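Local coordinates for hypothetical shikimate 5-dehydrogenase-like protein HI0607 (PDB 1NPY), which catalyses the NADP(+)-dependent oxidation of shikimate to 3-dehydroshikimate in vitro, but so weakly that shikimate may not be its biological substrate, at residues D204-F210 and R228-I233; A120-V124 and L171-A176; G142-L146 and G164-I168; F23-Y28 and A243-F247; D211-V217 and I233-I239. All coordinates share one frame; numbering follows the deposited sequence.

Contact 1: residues D204-F210 and R228-I233; sequences DNASVAF and RGKQTI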
# COMPACT_ATOMS: atom_id res chain seq x y z
N ASP A 204 6.19 20.55 13.51
CA ASP A 204 5.96 21.99 13.44
C ASP A 204 6.68 22.60 12.24
O ASP A 204 6.20 23.58 11.65
CB ASP A 204 6.52 22.71 14.67
CG ASP A 204 5.70 22.53 15.93
OD1 ASP A 204 4.52 22.16 15.87
OD2 ASP A 204 6.19 22.80 17.06
N ASN A 205 7.88 22.08 11.98
CA ASN A 205 8.77 22.60 10.95
C ASN A 205 8.54 21.99 9.56
O ASN A 205 9.16 22.41 8.57
CB ASN A 205 10.21 22.38 11.38
CG ASN A 205 10.59 23.29 12.52
OD1 ASN A 205 11.27 22.88 13.46
ND2 ASN A 205 10.11 24.53 12.47
N ALA A 206 7.64 21.02 9.49
CA ALA A 206 7.35 20.34 8.24
C ALA A 206 6.12 20.98 7.62
O ALA A 206 5.46 21.81 8.26
CB ALA A 206 7.14 18.85 8.53
N SER A 207 5.81 20.62 6.38
CA SER A 207 4.59 21.08 5.71
C SER A 207 3.60 19.94 5.46
O SER A 207 2.41 20.20 5.29
CB SER A 207 4.95 21.87 4.44
OG SER A 207 5.64 21.04 3.53
N VAL A 208 4.08 18.70 5.45
CA VAL A 208 3.26 17.54 5.08
C VAL A 208 3.52 16.35 6.02
O VAL A 208 4.69 16.02 6.24
CB VAL A 208 3.55 17.03 3.66
CG1 VAL A 208 2.64 15.88 3.34
CG2 VAL A 208 3.34 18.13 2.61
N ALA A 209 2.45 15.77 6.55
CA ALA A 209 2.54 14.58 7.40
C ALA A 209 1.81 13.42 6.73
O ALA A 209 0.61 13.51 6.51
CB ALA A 209 1.93 14.86 8.77
N PHE A 210 2.54 12.37 6.35
CA PHE A 210 2.01 11.22 5.61
C PHE A 210 2.22 9.98 6.48
O PHE A 210 3.35 9.60 6.79
CB PHE A 210 2.73 11.15 4.27
CG PHE A 210 2.30 10.05 3.32
CD1 PHE A 210 2.96 9.96 2.10
CD2 PHE A 210 1.30 9.14 3.59
CE1 PHE A 210 2.63 8.97 1.19
CE2 PHE A 210 0.96 8.15 2.69
CZ PHE A 210 1.63 8.06 1.49
N ARG A 228 -1.64 21.67 13.97
CA ARG A 228 -0.72 22.71 13.53
C ARG A 228 -1.02 23.17 12.10
O ARG A 228 -0.25 23.95 11.57
CB ARG A 228 0.73 22.25 13.65
CG ARG A 228 1.15 21.94 15.08
CD ARG A 228 1.11 23.19 15.93
NE ARG A 228 1.11 22.86 17.35
CZ ARG A 228 1.40 23.73 18.32
NH1 ARG A 228 1.70 24.99 18.03
NH2 ARG A 228 1.39 23.30 19.58
N GLY A 229 -2.11 22.70 11.51
CA GLY A 229 -2.53 23.13 10.19
C GLY A 229 -1.67 22.68 9.03
O GLY A 229 -1.57 23.37 8.01
N LYS A 230 -1.06 21.50 9.18
CA LYS A 230 -0.21 20.94 8.14
C LYS A 230 -1.08 20.09 7.21
O LYS A 230 -2.19 19.70 7.58
CB LYS A 230 0.87 20.07 8.79
CG LYS A 230 1.69 20.72 9.90
CD LYS A 230 2.29 22.03 9.42
CE LYS A 230 3.33 22.63 10.34
NZ LYS A 230 4.03 23.77 9.67
N GLN A 231 -0.60 19.81 6.00
CA GLN A 231 -1.26 18.90 5.09
C GLN A 231 -1.07 17.48 5.61
O GLN A 231 0.02 17.17 6.09
CB GLN A 231 -0.62 19.03 3.71
CG GLN A 231 -1.23 18.15 2.65
CD GLN A 231 -0.64 18.43 1.28
OE1 GLN A 231 -0.90 19.49 0.70
NE2 GLN A 231 0.16 17.51 0.77
N THR A 232 -2.11 16.67 5.60
CA THR A 232 -1.99 15.27 5.98
C THR A 232 -2.51 14.29 4.93
O THR A 232 -3.46 14.58 4.20
CB THR A 232 -2.72 14.95 7.27
OG1 THR A 232 -4.13 15.18 7.13
CG2 THR A 232 -2.28 15.80 8.42
N ILE A 233 -1.83 13.15 4.87
CA ILE A 233 -2.18 11.99 4.05
C ILE A 233 -2.23 10.79 4.98
O ILE A 233 -1.25 10.55 5.69
CB ILE A 233 -1.14 11.76 2.94
CG1 ILE A 233 -0.89 13.07 2.19
CG2 ILE A 233 -1.61 10.67 1.94
CD1 ILE A 233 0.14 12.93 1.12

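Contact 2: residues A120-V124 and L171-A176; sequences AKVIV and LENQQA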
# COMPACT_ATOMS: atom_id res chain seq x y z
N ALA A 120 11.35 19.19 -2.32
CA ALA A 120 11.24 19.19 -0.86
C ALA A 120 12.06 18.07 -0.24
O ALA A 120 12.23 17.00 -0.84
CB ALA A 120 9.78 19.04 -0.48
N LYS A 121 12.50 18.29 1.00
CA LYS A 121 13.24 17.32 1.78
C LYS A 121 12.27 16.35 2.46
O LYS A 121 11.29 16.79 3.08
CB LYS A 121 14.09 18.02 2.83
CG LYS A 121 15.32 18.74 2.27
CD LYS A 121 15.91 19.73 3.27
CE LYS A 121 16.37 19.03 4.53
NZ LYS A 121 17.20 19.87 5.44
N VAL A 122 12.49 15.06 2.23
CA VAL A 122 11.65 14.00 2.78
C VAL A 122 12.42 13.20 3.84
O VAL A 122 13.58 12.90 3.66
CB VAL A 122 11.23 13.01 1.68
CG1 VAL A 122 10.27 11.94 2.22
CG2 VAL A 122 10.57 13.79 0.54
N ILE A 123 11.76 12.85 4.95
CA ILE A 123 12.27 11.83 5.87
C ILE A 123 11.23 10.73 6.03
O ILE A 123 10.07 11.01 6.32
CB ILE A 123 12.66 12.42 7.25
CG1 ILE A 123 13.81 13.41 7.09
CG2 ILE A 123 13.00 11.29 8.23
CD1 ILE A 123 14.24 13.97 8.47
N VAL A 124 11.65 9.50 5.75
CA VAL A 124 10.85 8.30 5.98
C VAL A 124 11.30 7.64 7.29
O VAL A 124 12.47 7.30 7.45
CB VAL A 124 11.00 7.30 4.82
CG1 VAL A 124 10.24 6.03 5.12
CG2 VAL A 124 10.50 7.88 3.49
N LEU A 171 17.26 11.93 14.49
CA LEU A 171 16.78 13.18 13.92
C LEU A 171 17.52 14.47 14.30
O LEU A 171 17.14 15.55 13.87
CB LEU A 171 15.29 13.34 14.25
CG LEU A 171 14.42 12.26 13.60
CD1 LEU A 171 13.01 12.37 14.18
CD2 LEU A 171 14.42 12.40 12.09
N GLU A 172 18.61 14.37 15.06
CA GLU A 172 19.35 15.55 15.51
C GLU A 172 19.86 16.36 14.31
O GLU A 172 20.43 15.79 13.38
CB GLU A 172 20.53 15.20 16.42
CG GLU A 172 20.37 14.01 17.36
CD GLU A 172 19.07 14.02 18.14
OE1 GLU A 172 18.94 14.86 19.06
OE2 GLU A 172 18.19 13.17 17.86
N ASN A 173 19.65 17.68 14.34
CA ASN A 173 20.13 18.63 13.32
C ASN A 173 19.35 18.60 12.01
O ASN A 173 19.66 19.37 11.09
CB ASN A 173 21.61 18.45 12.95
CG ASN A 173 22.56 18.77 14.07
OD1 ASN A 173 23.76 18.50 13.95
ND2 ASN A 173 22.06 19.36 15.16
N GLN A 174 18.38 17.71 11.91
CA GLN A 174 17.73 17.43 10.64
C GLN A 174 16.51 18.33 10.55
O GLN A 174 15.85 18.59 11.56
CB GLN A 174 17.30 15.97 10.55
CG GLN A 174 18.42 14.96 10.70
CD GLN A 174 19.41 15.01 9.55
OE1 GLN A 174 19.05 15.40 8.44
NE2 GLN A 174 20.65 14.63 9.82
N GLN A 175 16.27 18.83 9.35
CA GLN A 175 15.01 19.47 9.00
C GLN A 175 14.44 18.71 7.80
O GLN A 175 15.18 18.04 7.08
CB GLN A 175 15.19 20.96 8.69
CG GLN A 175 15.44 21.34 7.24
CD GLN A 175 14.27 22.09 6.63
OE1 GLN A 175 14.02 23.24 6.99
NE2 GLN A 175 13.53 21.43 5.73
N ALA A 176 13.13 18.79 7.62
CA ALA A 176 12.46 18.13 6.51
C ALA A 176 11.07 18.74 6.28
O ALA A 176 10.43 19.23 7.21
CB ALA A 176 12.36 16.65 6.78

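Contact 3: residues G142-L146 and G164-I168; sequences GFEKL and GYAYI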
# COMPACT_ATOMS: atom_id res chain seq x y z
N GLY A 142 10.91 11.51 -8.80
CA GLY A 142 11.93 12.52 -9.01
C GLY A 142 12.44 13.22 -7.77
O GLY A 142 13.09 14.28 -7.85
N PHE A 143 12.18 12.64 -6.60
CA PHE A 143 12.64 13.25 -5.35
C PHE A 143 14.06 12.78 -5.13
O PHE A 143 14.34 11.57 -5.11
CB PHE A 143 11.78 12.82 -4.15
CG PHE A 143 10.43 13.47 -4.11
CD1 PHE A 143 10.09 14.28 -3.04
CD2 PHE A 143 9.48 13.24 -5.10
CE1 PHE A 143 8.84 14.88 -3.00
CE2 PHE A 143 8.24 13.86 -5.08
CZ PHE A 143 7.90 14.66 -4.00
N GLU A 144 14.97 13.74 -5.00
CA GLU A 144 16.36 13.41 -4.73
C GLU A 144 16.74 13.63 -3.27
O GLU A 144 17.76 13.13 -2.83
CB GLU A 144 17.27 14.18 -5.70
CG GLU A 144 17.04 13.85 -7.17
CD GLU A 144 17.40 12.42 -7.57
OE1 GLU A 144 17.40 12.16 -8.79
OE2 GLU A 144 17.68 11.53 -6.73
N LYS A 145 15.91 14.33 -2.49
CA LYS A 145 16.33 14.67 -1.14
C LYS A 145 15.48 13.90 -0.15
O LYS A 145 14.44 14.39 0.28
CB LYS A 145 16.24 16.18 -0.92
CG LYS A 145 17.25 16.87 -1.83
CD LYS A 145 17.66 18.27 -1.43
CE LYS A 145 18.31 18.96 -2.62
NZ LYS A 145 18.76 18.01 -3.69
N LEU A 146 15.93 12.70 0.17
CA LEU A 146 15.20 11.80 1.07
C LEU A 146 16.16 11.07 1.99
O LEU A 146 17.25 10.64 1.60
CB LEU A 146 14.34 10.82 0.26
CG LEU A 146 13.38 9.91 1.03
CD1 LEU A 146 12.19 9.56 0.13
CD2 LEU A 146 14.00 8.62 1.56
N GLY A 164 19.69 5.10 -3.66
CA GLY A 164 20.52 6.29 -3.78
C GLY A 164 20.18 7.44 -2.86
O GLY A 164 20.29 8.62 -3.21
N TYR A 165 19.74 7.09 -1.66
CA TYR A 165 19.41 8.05 -0.62
C TYR A 165 20.35 7.92 0.56
O TYR A 165 21.34 7.19 0.50
CB TYR A 165 17.96 7.77 -0.21
CG TYR A 165 16.92 8.21 -1.21
CD1 TYR A 165 17.01 9.43 -1.88
CD2 TYR A 165 15.80 7.42 -1.42
CE1 TYR A 165 16.00 9.84 -2.74
CE2 TYR A 165 14.78 7.82 -2.27
CZ TYR A 165 14.89 9.01 -2.93
OH TYR A 165 13.82 9.40 -3.70
N ALA A 166 20.07 8.60 1.67
CA ALA A 166 20.93 8.49 2.84
C ALA A 166 20.15 7.90 4.02
O ALA A 166 18.93 8.04 4.09
CB ALA A 166 21.50 9.86 3.18
N TYR A 167 20.90 7.28 4.92
CA TYR A 167 20.39 6.71 6.15
C TYR A 167 20.82 7.55 7.34
O TYR A 167 21.98 7.97 7.40
CB TYR A 167 20.88 5.27 6.33
CG TYR A 167 20.60 4.72 7.70
CD1 TYR A 167 19.32 4.28 8.04
CD2 TYR A 167 21.59 4.70 8.68
CE1 TYR A 167 19.05 3.82 9.30
CE2 TYR A 167 21.32 4.24 9.94
CZ TYR A 167 20.05 3.80 10.24
OH TYR A 167 19.76 3.35 11.51
N ILE A 168 19.90 7.74 8.28
CA ILE A 168 20.20 8.38 9.56
C ILE A 168 19.67 7.55 10.73
O ILE A 168 18.57 6.99 10.68
CB ILE A 168 19.67 9.83 9.62
CG1 ILE A 168 18.14 9.87 9.41
CG2 ILE A 168 20.41 10.67 8.62
CD1 ILE A 168 17.54 11.28 9.48
O HOH W 1 19.24 10.97 -4.56

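Contact 4: residues F23-Y28 and A243-F247; sequences FHNYLY and AVEQF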
# COMPACT_ATOMS: atom_id res chain seq x y z
N PHE A 23 -15.50 -4.97 0.34
CA PHE A 23 -15.29 -3.82 -0.55
C PHE A 23 -15.52 -4.21 -2.00
O PHE A 23 -16.28 -3.55 -2.70
CB PHE A 23 -13.85 -3.35 -0.37
CG PHE A 23 -13.46 -2.13 -1.15
CD1 PHE A 23 -13.74 -0.87 -0.65
CD2 PHE A 23 -12.74 -2.22 -2.33
CE1 PHE A 23 -13.34 0.28 -1.36
CE2 PHE A 23 -12.33 -1.08 -3.00
CZ PHE A 23 -12.67 0.18 -2.53
N HIS A 24 -14.86 -5.27 -2.47
CA HIS A 24 -15.01 -5.62 -3.88
C HIS A 24 -16.43 -6.09 -4.25
O HIS A 24 -17.00 -5.72 -5.28
CB HIS A 24 -13.96 -6.66 -4.30
CG HIS A 24 -12.57 -6.14 -4.41
ND1 HIS A 24 -11.68 -6.12 -3.35
CD2 HIS A 24 -11.87 -5.71 -5.49
CE1 HIS A 24 -10.53 -5.62 -3.75
NE2 HIS A 24 -10.61 -5.38 -5.05
N ASN A 25 -17.03 -6.92 -3.40
CA ASN A 25 -18.37 -7.41 -3.65
C ASN A 25 -19.41 -6.29 -3.66
O ASN A 25 -20.30 -6.27 -4.52
CB ASN A 25 -18.78 -8.53 -2.69
CG ASN A 25 -18.08 -9.86 -2.99
OD1 ASN A 25 -17.43 -10.43 -2.10
ND2 ASN A 25 -18.18 -10.33 -4.22
N TYR A 26 -19.25 -5.31 -2.79
CA TYR A 26 -20.12 -4.13 -2.85
C TYR A 26 -20.05 -3.43 -4.20
O TYR A 26 -21.08 -3.09 -4.80
CB TYR A 26 -19.74 -3.18 -1.74
CG TYR A 26 -20.60 -1.94 -1.63
CD1 TYR A 26 -21.80 -1.94 -0.92
CD2 TYR A 26 -20.20 -0.76 -2.23
CE1 TYR A 26 -22.59 -0.78 -0.82
CE2 TYR A 26 -20.97 0.40 -2.13
CZ TYR A 26 -22.15 0.38 -1.43
OH TYR A 26 -22.90 1.55 -1.34
N LEU A 27 -18.82 -3.20 -4.66
CA LEU A 27 -18.65 -2.53 -5.96
C LEU A 27 -19.13 -3.38 -7.12
O LEU A 27 -19.70 -2.81 -8.06
CB LEU A 27 -17.20 -2.10 -6.15
CG LEU A 27 -16.72 -0.99 -5.21
CD1 LEU A 27 -15.21 -0.85 -5.17
CD2 LEU A 27 -17.41 0.32 -5.56
N TYR A 28 -18.93 -4.70 -7.13
CA TYR A 28 -19.51 -5.50 -8.22
C TYR A 28 -21.01 -5.33 -8.32
O TYR A 28 -21.56 -5.18 -9.40
CB TYR A 28 -19.24 -7.01 -8.08
CG TYR A 28 -17.79 -7.37 -7.97
CD1 TYR A 28 -16.80 -6.78 -8.75
CD2 TYR A 28 -17.39 -8.42 -7.15
CE1 TYR A 28 -15.46 -7.17 -8.64
CE2 TYR A 28 -16.08 -8.84 -7.08
CZ TYR A 28 -15.10 -8.21 -7.80
OH TYR A 28 -13.77 -8.57 -7.72
N ALA A 243 -6.59 -0.88 -3.36
CA ALA A 243 -7.70 -1.78 -3.68
C ALA A 243 -8.46 -1.40 -4.95
O ALA A 243 -8.81 -2.25 -5.77
CB ALA A 243 -8.65 -1.86 -2.51
N VAL A 244 -8.73 -0.11 -5.09
CA VAL A 244 -9.31 0.45 -6.32
C VAL A 244 -8.48 0.09 -7.54
O VAL A 244 -9.04 -0.25 -8.58
CB VAL A 244 -9.53 1.97 -6.18
CG1 VAL A 244 -9.88 2.58 -7.52
CG2 VAL A 244 -10.66 2.22 -5.18
N GLU A 245 -7.16 0.20 -7.45
CA GLU A 245 -6.29 -0.09 -8.58
C GLU A 245 -6.39 -1.58 -8.96
O GLU A 245 -6.40 -1.95 -10.14
CB GLU A 245 -4.84 0.32 -8.33
CG GLU A 245 -4.68 1.84 -8.14
CD GLU A 245 -4.71 2.62 -9.44
OE1 GLU A 245 -4.24 2.05 -10.45
OE2 GLU A 245 -5.16 3.79 -9.44
N GLN A 246 -6.46 -2.45 -7.95
CA GLN A 246 -6.73 -3.87 -8.21
C GLN A 246 -8.07 -4.05 -8.90
O GLN A 246 -8.18 -4.77 -9.89
CB GLN A 246 -6.69 -4.70 -6.93
CG GLN A 246 -5.33 -4.71 -6.28
CD GLN A 246 -5.32 -5.36 -4.92
OE1 GLN A 246 -6.29 -5.25 -4.18
NE2 GLN A 246 -4.22 -6.03 -4.59
N PHE A 247 -9.09 -3.37 -8.39
CA PHE A 247 -10.43 -3.54 -8.94
C PHE A 247 -10.44 -3.19 -10.42
O PHE A 247 -11.02 -3.91 -11.26
CB PHE A 247 -11.40 -2.67 -8.16
CG PHE A 247 -12.82 -2.83 -8.58
CD1 PHE A 247 -13.68 -3.62 -7.83
CD2 PHE A 247 -13.33 -2.17 -9.70
CE1 PHE A 247 -14.99 -3.79 -8.19
CE2 PHE A 247 -14.67 -2.36 -10.06
CZ PHE A 247 -15.50 -3.12 -9.30

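Contact 5: residues D211-V217 and I233-I239; sequences DVVAMPV and ISGAAVI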
# COMPACT_ATOMS: atom_id res chain seq x y z
N ASP A 211 1.13 9.45 7.00
CA ASP A 211 1.22 8.31 7.92
C ASP A 211 0.58 7.16 7.17
O ASP A 211 -0.62 7.17 6.87
CB ASP A 211 0.46 8.58 9.21
CG ASP A 211 0.85 7.65 10.34
OD1 ASP A 211 1.43 6.57 10.10
OD2 ASP A 211 0.58 7.96 11.53
N VAL A 212 1.36 6.11 6.97
CA VAL A 212 0.84 4.91 6.32
C VAL A 212 0.00 4.05 7.26
O VAL A 212 -0.79 3.22 6.83
CB VAL A 212 1.98 4.13 5.65
CG1 VAL A 212 1.45 2.93 4.91
CG2 VAL A 212 2.72 5.01 4.65
N VAL A 213 0.08 4.29 8.57
CA VAL A 213 -0.83 3.62 9.50
C VAL A 213 -2.27 4.02 9.18
O VAL A 213 -2.56 5.21 9.00
CB VAL A 213 -0.54 4.01 10.96
CG1 VAL A 213 -1.64 3.48 11.85
CG2 VAL A 213 0.81 3.48 11.37
N ALA A 214 -3.14 3.03 9.06
CA ALA A 214 -4.52 3.25 8.62
C ALA A 214 -5.56 3.15 9.73
O ALA A 214 -6.63 3.72 9.57
CB ALA A 214 -4.85 2.29 7.50
N MET A 215 -5.24 2.49 10.84
CA MET A 215 -6.16 2.34 11.96
C MET A 215 -5.40 2.67 13.24
O MET A 215 -4.45 1.96 13.60
CB MET A 215 -6.69 0.91 12.02
CG MET A 215 -7.61 0.63 13.20
SD MET A 215 -9.17 1.55 13.16
CE MET A 215 -10.15 0.36 12.24
N PRO A 216 -5.77 3.76 13.91
CA PRO A 216 -6.81 4.70 13.50
C PRO A 216 -6.29 5.63 12.42
O PRO A 216 -5.08 5.72 12.28
CB PRO A 216 -7.02 5.52 14.78
CG PRO A 216 -5.63 5.59 15.36
CD PRO A 216 -5.08 4.20 15.14
N VAL A 217 -7.15 6.39 11.75
CA VAL A 217 -6.68 7.47 10.89
C VAL A 217 -5.95 8.51 11.74
O VAL A 217 -4.87 9.00 11.38
CB VAL A 217 -7.89 8.11 10.17
CG1 VAL A 217 -7.47 9.35 9.37
CG2 VAL A 217 -8.54 7.06 9.29
N ILE A 233 -1.83 13.15 4.87
CA ILE A 233 -2.18 11.99 4.05
C ILE A 233 -2.23 10.79 4.98
O ILE A 233 -1.25 10.55 5.69
CB ILE A 233 -1.14 11.76 2.94
CG1 ILE A 233 -0.89 13.07 2.19
CG2 ILE A 233 -1.61 10.67 1.94
CD1 ILE A 233 0.14 12.93 1.12
N SER A 234 -3.34 10.05 5.00
CA SER A 234 -3.57 9.02 6.00
C SER A 234 -3.46 7.66 5.34
O SER A 234 -3.62 7.57 4.12
CB SER A 234 -4.97 9.22 6.59
OG SER A 234 -5.50 7.97 6.97
N GLY A 235 -3.20 6.62 6.11
CA GLY A 235 -3.01 5.28 5.57
C GLY A 235 -4.28 4.69 4.97
O GLY A 235 -4.22 3.79 4.14
N ALA A 236 -5.43 5.20 5.41
CA ALA A 236 -6.70 4.75 4.85
C ALA A 236 -6.77 5.06 3.36
O ALA A 236 -7.31 4.26 2.59
CB ALA A 236 -7.86 5.37 5.58
N ALA A 237 -6.28 6.23 2.97
CA ALA A 237 -6.22 6.56 1.55
C ALA A 237 -5.38 5.57 0.76
O ALA A 237 -5.71 5.32 -0.41
CB ALA A 237 -5.67 7.96 1.32
N VAL A 238 -4.27 5.10 1.34
CA VAL A 238 -3.43 4.11 0.71
C VAL A 238 -4.19 2.80 0.53
O VAL A 238 -4.21 2.23 -0.56
CB VAL A 238 -2.09 3.87 1.43
CG1 VAL A 238 -1.30 2.82 0.72
CG2 VAL A 238 -1.24 5.14 1.46
N ILE A 239 -4.83 2.31 1.59
CA ILE A 239 -5.50 1.01 1.51
C ILE A 239 -6.61 1.05 0.48
O ILE A 239 -6.79 0.09 -0.30
CB ILE A 239 -6.06 0.58 2.86
CG1 ILE A 239 -4.91 0.29 3.82
CG2 ILE A 239 -6.91 -0.67 2.75
CD1 ILE A 239 -5.36 -0.12 5.19
O HOH W 2 -1.76 2.11 4.63
O HOH W 3 -3.41 7.82 9.27

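Contact 1: residues D204-F210 and R228-I233
Ser207, Ala209, Gln231 and Ile233 carry the backbone bonds here, joining strands 208-210 and 231-233 side by side with their directions only 14° apart. Gln231 N gives to Ser207 O, Ala209 N gives to Gln231 O at 2.8 Å, and Ile233 N gives to Ala209 O at 3.0 Å. Two of these carbonyls also receive a CA-H, Gln231 O from Val208 and Ala209 O from Thr232, as in a regular parallel ladder.

Just ahead of the strands, Lys230 takes over. Its chain bends at chi2 (-53°) and then runs out straight, which brings NZ to Ala206 O at 2.8 Å and Asp204 O at 2.9 Å. NZ is almost in line with the Ala206 C=O but well above the plane of the Asp204 carbonyl. The charge probably suits these carbonyls at the end of helix 200-205. Asp204 OD1 and Arg228 NE form a long, 3.8 Å salt bridge by charge alone, the oxygen lying well out of the guanidinium plane; OD1 is hydrogen-bonded to Tyr224 OH.

Ile233 CG2 makes a CH-pi contact over one Phe210 face, offset toward the rim, 4.0 Å from the centroid.

Strand 208-211, helix 220-227 and strand 231-233 form a beta-alpha-beta crossover. Ala209 and Thr232 face that helix, Gln231 and Ile233 touch Tyr114 on the other face, and strand 208-211 pairs on its far side with strand 178-181.

Contact 2: residues A120-V124 and L171-A176
Ile123 and Lys121 meet Ala176, Gln175 and Leu171 in a mainly apolar contact inside the Rossmann-type NADP domain, where the loop leading into strand 178-181 passes the start of strand 122-125. These two strands are neighbours in the parallel sheet, and the residues just before the second are already drawing alongside the first: the CA atoms of Lys121 and Ala176 are 4.9 Å apart. The pairing itself starts one step on, with backbone bonds from Lys121 and Ile123 to Ile178; the Asp177 side chain also holds Lys121 N through OD2. Strand 122-125 then runs into the glycine-rich turn that, by similarity, binds NADP(+).

The loop reaches this position after a type II turn from Leu171 to Gln174, closed by Gln174 N to Leu171 O at 3.2 Å. The turn brings Leu171 and Gln174 back within reach of one isoleucine branch: Ile123 CD1 lies 3.9 Å from Leu171 CD2 and 4.2 Å from Gln174 CB. Phe202 of helix 200-205 packs on Ile123, Leu171, Gln174 and Ala176 alike, so this apolar patch lies between sheet and helix.

Toward the outside, Lys121 crosses Gln175 at about a right angle. The atoms at the lysine tip stand too close to Gln175 for that detail to be trusted. The sounder contact is deeper in: with CG1 beside the backbone N (chi1 -64°), Ile123 sets that carbon 3.6 Å from Ala176 CB.

Contact 3: residues G142-L146 and G164-I168
Leu146 and Tyr165 pass with their CA atoms 5.9 Å apart, and the backbones are joined by a weak but straight bond, Ala166 N to Leu146 O at 3.5 Å (176° at the hydrogen). The tyrosine makes most of the contact. Tyr165 CG lies beside its own backbone N (chi1 -74°), and the ring spreads across Leu146, whose CB sits over the ring centre, 3.6 Å from the centroid and only 11° off the normal. On the same face the two methyls spread over the CD2-CE2 side, Leu146 CD2 being 3.7 Å from Tyr165 CD2.

At the ring edge, Phe143 O and Glu144 O lie near the plane. Tyr165 OH gives its proton to Phe143 O over a short 2.6 Å, approaching from above the carbonyl plane. A water lies between Glu144 OE2 and Gly164 O and probably shares its protons with other acceptors as well.

Both segments follow Schellman ends, with Gly142 closing helix 131-140 and Gly164 closing helix 153-163. Val135 and Lys139 of the first helix pack on Tyr165, Leu146 reaches Phe138 and the side chains of strand 122-125, and Ala166 leads into the edge strand 166-168, which pairs with strand 146-149.

Contact 4: residues F23-Y28 and A243-F247
Phe247 packs its ring against residues 23-28 of helix 19-31, among His24, Leu27 and Tyr28, at the centre of a buried helix-helix contact built on an aromatic cluster of His24, Tyr28 and Phe247. Its CE1 is touched twice at 3.4 Å, by Leu27 CB and by Tyr28 CE1. The Tyr28 and Phe247 planes are 26° apart, but the rings are slid so far along each other that they barely overlap. His24 comes up at the rim, with CD2 3.6 Å from Phe247 CD1, and neither of those rings covers the other. Leu27 CD1 lies over one face of the Phe247 ring. What brings the ring across is the first torsion of Phe247, with CG anti to the backbone N (chi1 -176°). With a side chain of this size between them, the axes of these short segments stay 11.1 Å apart, crossing at -50°.

One step out, further groups fix these rings. His24 ND1 is hydrogen-bonded to Gly20 O in the preceding turn and its ring stacks on Tyr37 of strand 35-40; Tyr28 also meets Phe35, and Leu33 and Pro255 pack on Phe247. Gln246, next to Phe247, bonds through NE2 to Thr89 OG1, and its side chain lies about 7 Å from that of Asp103, inferred to bind the substrate. The contact thus joins a helix of the substrate-binding domain to helix 235-251, close to the probable active site.

Beyond the cluster, Phe23 reaches across as well: its CE2 is 3.8 Å from Ala243 CB, while Val244 CG2 meets the edge of the ring, 3.9 Å from Phe23 CZ.

Contact 5: residues D211-V217 and I233-I239
Val213 O is gripped from two quarters: Gly235 N reaches it at 3.3 Å in a weak, bent bond (133° at the hydrogen), and a water donates to it at 2.8 Å. The same water gives its other proton to Val217 O at 2.8 Å and accepts from Ser234 OG at 3.1 Å, joining three residues of the two segments. Ser234 OG is used twice, since it also accepts from Ala236 N as the N-cap of helix 235-251.

A second water spans the segments between Val212 O, at 2.6 Å, and Gly235 O, at 3.0 Å. Gly235, without a side chain, lies right up against the loop, and its CA-H meets Val212 O. The remaining direct bond continues the strand pairing: Asp211 N gives to Ile233 O at 2.9 Å. The Asp211 carboxylate folds the loop itself, OD1 taking Val213 N in an Asx turn and Asn181 ND2 as well, and OD2 bonding Thr219 OG1.

Side-chain packing adds to this. Ala214 CB presses on Ile239 CD1 at a tight 3.4 Å; Val217 CG2 lies toward Ala236 CB, and its CG1 rests against the Ser234 hydroxyl.

The loop carbonyls of Val212 and Val213 face the first turn of helix 235-251, whose partial positive charge probably helps to hold them and the waters in place. Since Val212 packs on Met130, an NADP(+) residue by similarity, the loop so fixed probably forms part of the wall near the cofactor site.

In the fold
Helix 19-31, near the N terminus, opens the longest loop, which contact 4 closes only when helix 235-251 arrives; everything else happens between. Strand 122-125 begins contact 2, and contact 3 opens and closes before residues 171-176 complete it, tying together one half of the parallel sheet. The chain then passes to the other half. There contacts 1 and 5 cross: 204-210 and 211-217 go out in succession, 228-233 and 233-239 return in the same order, sharing Ile233. Contacts 1 and 2 touch where Ala206 meets Ala176, and Val122 joins contact 2 to contact 3. Helix 235-251, used by contacts 5 and 4, carries the chain from the NADP domain back to the substrate-binding domain.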